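Long-range contact in SusD-like carbohydrate binding protein (Bacteroides vulgatus, PDB 3LEW), which probably binds carbohydrate at the outer membrane of Bacteroides vulgatus as a member of the SusD family of nutrient-binding proteins: residues P144-P150 against A167-V173. Sequence-based numbering, arbitrary orientation. Where two conformers were deposited one is given.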
ATOM      1  N   PRO A 144      15.444 -12.003 -11.818  1.00 16.13           N
ATOM      2  CA  PRO A 144      14.607 -12.938 -11.058  1.00 15.73           C
ATOM      3  C   PRO A 144      15.284 -13.738  -9.960  1.00 15.09           C
ATOM      4  O   PRO A 144      14.605 -14.298  -9.108  1.00 15.04           O
ATOM      5  CB  PRO A 144      14.062 -13.900 -12.135  1.00 16.64           C
ATOM      6  CG  PRO A 144      14.940 -13.742 -13.287  1.00 17.13           C
ATOM      7  CD  PRO A 144      15.534 -12.369 -13.245  1.00 17.23           C
ATOM      8  N   ASP A 145      16.602 -13.835  -9.999  1.00 14.09           N
ATOM      9  CA  ASP A 145      17.330 -14.632  -9.039  1.00 14.68           C
ATOM     10  C   ASP A 145      17.933 -13.757  -7.936  1.00 14.19           C
ATOM     11  O   ASP A 145      18.681 -14.247  -7.110  1.00 14.59           O
ATOM     12  CB  ASP A 145      18.400 -15.406  -9.766  1.00 15.29           C
ATOM     13  CG  ASP A 145      17.808 -16.427 -10.740  1.00 19.27           C
ATOM     14  OD1 ASP A 145      16.741 -17.010 -10.433  1.00 20.18           O
ATOM     15  OD2 ASP A 145      18.391 -16.650 -11.814  1.00 24.00           O
ATOM     16  N   ALA A 146      17.623 -12.468  -7.933  1.00 11.15           N
ATOM     17  CA  ALA A 146      18.174 -11.569  -6.917  1.00 12.71           C
ATOM     18  C   ALA A 146      17.749 -11.947  -5.515  1.00 13.51           C
ATOM     19  O   ALA A 146      16.612 -12.385  -5.298  1.00 13.36           O
ATOM     20  CB  ALA A 146      17.704 -10.075  -7.191  1.00 13.91           C
ATOM     21  N   VAL A 147      18.593 -11.653  -4.537  1.00 13.08           N
ATOM     22  CA  VAL A 147      18.244 -11.919  -3.166  1.00 13.88           C
ATOM     23  C   VAL A 147      16.986 -11.154  -2.755  1.00 13.62           C
ATOM     24  O   VAL A 147      16.777 -10.008  -3.172  1.00 15.11           O
ATOM     25  CB  VAL A 147      19.410 -11.552  -2.236  1.00 14.16           C
ATOM     26  CG1 VAL A 147      19.621 -10.023  -2.216  1.00 13.20           C
ATOM     27  CG2 VAL A 147      19.179 -12.136  -0.858  1.00 14.58           C
ATOM     28  N   CYS A 148      16.166 -11.763  -1.911  1.00 13.36           N
ATOM     29  CA  CYS A 148      14.984 -11.095  -1.359  1.00 13.11           C
ATOM     30  C   CYS A 148      14.949 -11.256   0.172  1.00 14.33           C
ATOM     31  O   CYS A 148      15.365 -10.349   0.890  1.00 14.44           O
ATOM     32  CB  CYS A 148      13.732 -11.609  -2.031  1.00 12.58           C
ATOM     33  SG  CYS A 148      12.222 -10.787  -1.469  1.00 14.76           S
ATOM     34  N   ALA A 149      14.513 -12.415   0.669  1.00 13.42           N
ATOM     35  CA  ALA A 149      14.280 -12.586   2.112  1.00 14.17           C
ATOM     36  C   ALA A 149      14.129 -14.084   2.410  1.00 13.70           C
ATOM     37  O   ALA A 149      13.787 -14.847   1.523  1.00 14.16           O
ATOM     38  CB  ALA A 149      13.008 -11.789   2.555  1.00 13.97           C
ATOM     39  N   PRO A 150      14.386 -14.490   3.649  1.00 13.42           N
ATOM     40  CA  PRO A 150      14.209 -15.901   4.031  1.00 13.07           C
ATOM     41  C   PRO A 150      12.743 -16.289   4.075  1.00 13.53           C
ATOM     42  O   PRO A 150      11.884 -15.449   4.414  1.00 13.41           O
ATOM     43  CB  PRO A 150      14.842 -15.983   5.428  1.00 13.93           C
ATOM     44  CG  PRO A 150      15.302 -14.608   5.782  1.00 16.04           C
ATOM     45  CD  PRO A 150      14.973 -13.655   4.723  1.00 14.10           C
ATOM     46  N   ALA A 167      18.436 -16.374   2.632  1.00 14.37           N
ATOM     47  CA  ALA A 167      17.388 -15.691   1.925  1.00 14.12           C
ATOM     48  C   ALA A 167      17.113 -16.430   0.592  1.00 12.81           C
ATOM     49  O   ALA A 167      18.038 -16.954  -0.047  1.00 13.03           O
ATOM     50  CB  ALA A 167      17.807 -14.238   1.639  1.00 13.25           C
ATOM     51  N   SER A 168      15.846 -16.447   0.212  1.00 12.35           N
ATOM     52  CA  SER A 168      15.370 -16.905  -1.106  1.00 12.54           C
ATOM     53  C   SER A 168      15.382 -15.735  -2.073  1.00 13.08           C
ATOM     54  O   SER A 168      15.504 -14.608  -1.641  1.00 12.96           O
ATOM     55  CB  SER A 168      13.960 -17.455  -0.989  1.00 13.64           C
ATOM     56  OG  SER A 168      13.982 -18.618  -0.193  1.00 12.71           O
ATOM     57  N   SER A 169      15.198 -16.019  -3.361  1.00 13.01           N
ATOM     58  CA  SER A 169      15.222 -14.996  -4.406  1.00 13.29           C
ATOM     59  C   SER A 169      13.862 -14.358  -4.536  1.00 12.81           C
ATOM     60  O   SER A 169      12.842 -14.894  -4.051  1.00 11.80           O
ATOM     61  CB  SER A 169      15.543 -15.567  -5.765  1.00 13.94           C
ATOM     62  OG  SER A 169      14.510 -16.446  -6.210  1.00 13.39           O
ATOM     63  N   VAL A 170      13.840 -13.227  -5.241  1.00 11.93           N
ATOM     64  CA  VAL A 170      12.572 -12.524  -5.470  1.00 12.28           C
ATOM     65  C   VAL A 170      11.563 -13.409  -6.201  1.00 12.66           C
ATOM     66  O   VAL A 170      10.367 -13.428  -5.812  1.00 12.90           O
ATOM     67  CB  VAL A 170      12.785 -11.152  -6.196  1.00 11.25           C
ATOM     68  CG1 VAL A 170      13.530 -11.331  -7.531  1.00 12.30           C
ATOM     69  CG2 VAL A 170      11.435 -10.406  -6.385  1.00 12.85           C
ATOM     70  N   SER A 171      12.007 -14.210  -7.173  1.00 12.67           N
ATOM     71  CA  SER A 171      11.092 -15.134  -7.866  0.70 13.68           C
ATOM     72  C   SER A 171      10.527 -16.171  -6.879  1.00 13.02           C
ATOM     73  O   SER A 171       9.334 -16.502  -6.915  1.00 13.19           O
ATOM     74  CB  SER A 171      11.792 -15.860  -9.015  0.70 13.85           C
ATOM     75  OG  SER A 171      12.146 -14.980 -10.065  0.70 15.22           O
ATOM     76  N   GLU A 172      11.389 -16.677  -5.999  1.00 13.11           N
ATOM     77  CA  GLU A 172      10.959 -17.686  -5.030  1.00 12.94           C
ATOM     78  C   GLU A 172       9.969 -17.130  -3.995  1.00 13.16           C
ATOM     79  O   GLU A 172       9.012 -17.813  -3.616  1.00 12.74           O
ATOM     80  CB  GLU A 172      12.158 -18.307  -4.334  1.00 13.42           C
ATOM     81  CG  GLU A 172      12.968 -19.201  -5.230  1.00 14.54           C
ATOM     82  CD  GLU A 172      14.317 -19.623  -4.671  1.00 17.75           C
ATOM     83  OE1 GLU A 172      14.866 -18.921  -3.784  1.00 19.10           O
ATOM     84  OE2 GLU A 172      14.849 -20.633  -5.207  1.00 20.09           O
ATOM     85  N   VAL A 173      10.171 -15.894  -3.560  1.00 13.18           N
ATOM     86  CA  VAL A 173       9.281 -15.285  -2.586  1.00 13.46           C
ATOM     87  C   VAL A 173       7.946 -14.978  -3.243  1.00 13.80           C
ATOM     88  O   VAL A 173       6.875 -15.216  -2.638  1.00 13.59           O
ATOM     89  CB  VAL A 173       9.892 -14.070  -1.891  1.00 14.09           C
ATOM     90  CG1 VAL A 173       8.899 -13.426  -0.939  1.00 11.79           C
ATOM     91  CG2 VAL A 173      11.152 -14.483  -1.125  1.00 12.81           C
TER
HETATM   92  O   HOH W   1      15.500 -17.948  -8.282  1.00 18.58           O
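Pro-144 O receives a hydrogen bond from the backbone N of Ser-171 at 3.2 Å; in one of the two conformers of Ser-171, OG also donates to it, at 2.7 Å, and the two donors then approach from opposite faces of the carbonyl plane. In that conformer the hydroxyl meets the oxygen well off the carbonyl axis, at a C=O...OG angle of 112°; a chi1 of -67° brings it there by setting OG beside its own backbone N. One residue earlier, Val-170 N donates to Ala-146 O at 2.9 Å. Two first-turn amides are thus satisfied by carbonyls of 144-150 across the contact. Further along, Ser-168 O accepts from Cys-148 N at 2.9 Å and weakly from Ala-149 N, while Ser-168 N returns a bond to Ala-149 O.

Apolar contacts flank this backbone pairing: Val-147 CG2 touches Ala-167 CB at 3.5 Å, and Cys-148 extends SG, anti to its backbone N (chi1 -177°), to Val-173 CG2 at 3.9 Å. Val-173 also packs on Tyr-129 and Ala-133 of helix 111-135.

Behind these contacts, Ser-169 OG accepts from Glu-172 N and Glu-172 OE1 accepts from Ser-169 N, nearly straight at the hydrogen, which fixes the start of helix 170-187. A water joins Ser-169 OG to Asp-145 OD1, tying the cap back to the facing loop. With Cys-148 and Ala-149 both opposite Ser-168, the arrangement is a classic beta bulge in a short antiparallel two-stranded pairing, leading directly into a capping box at the helix N-terminus.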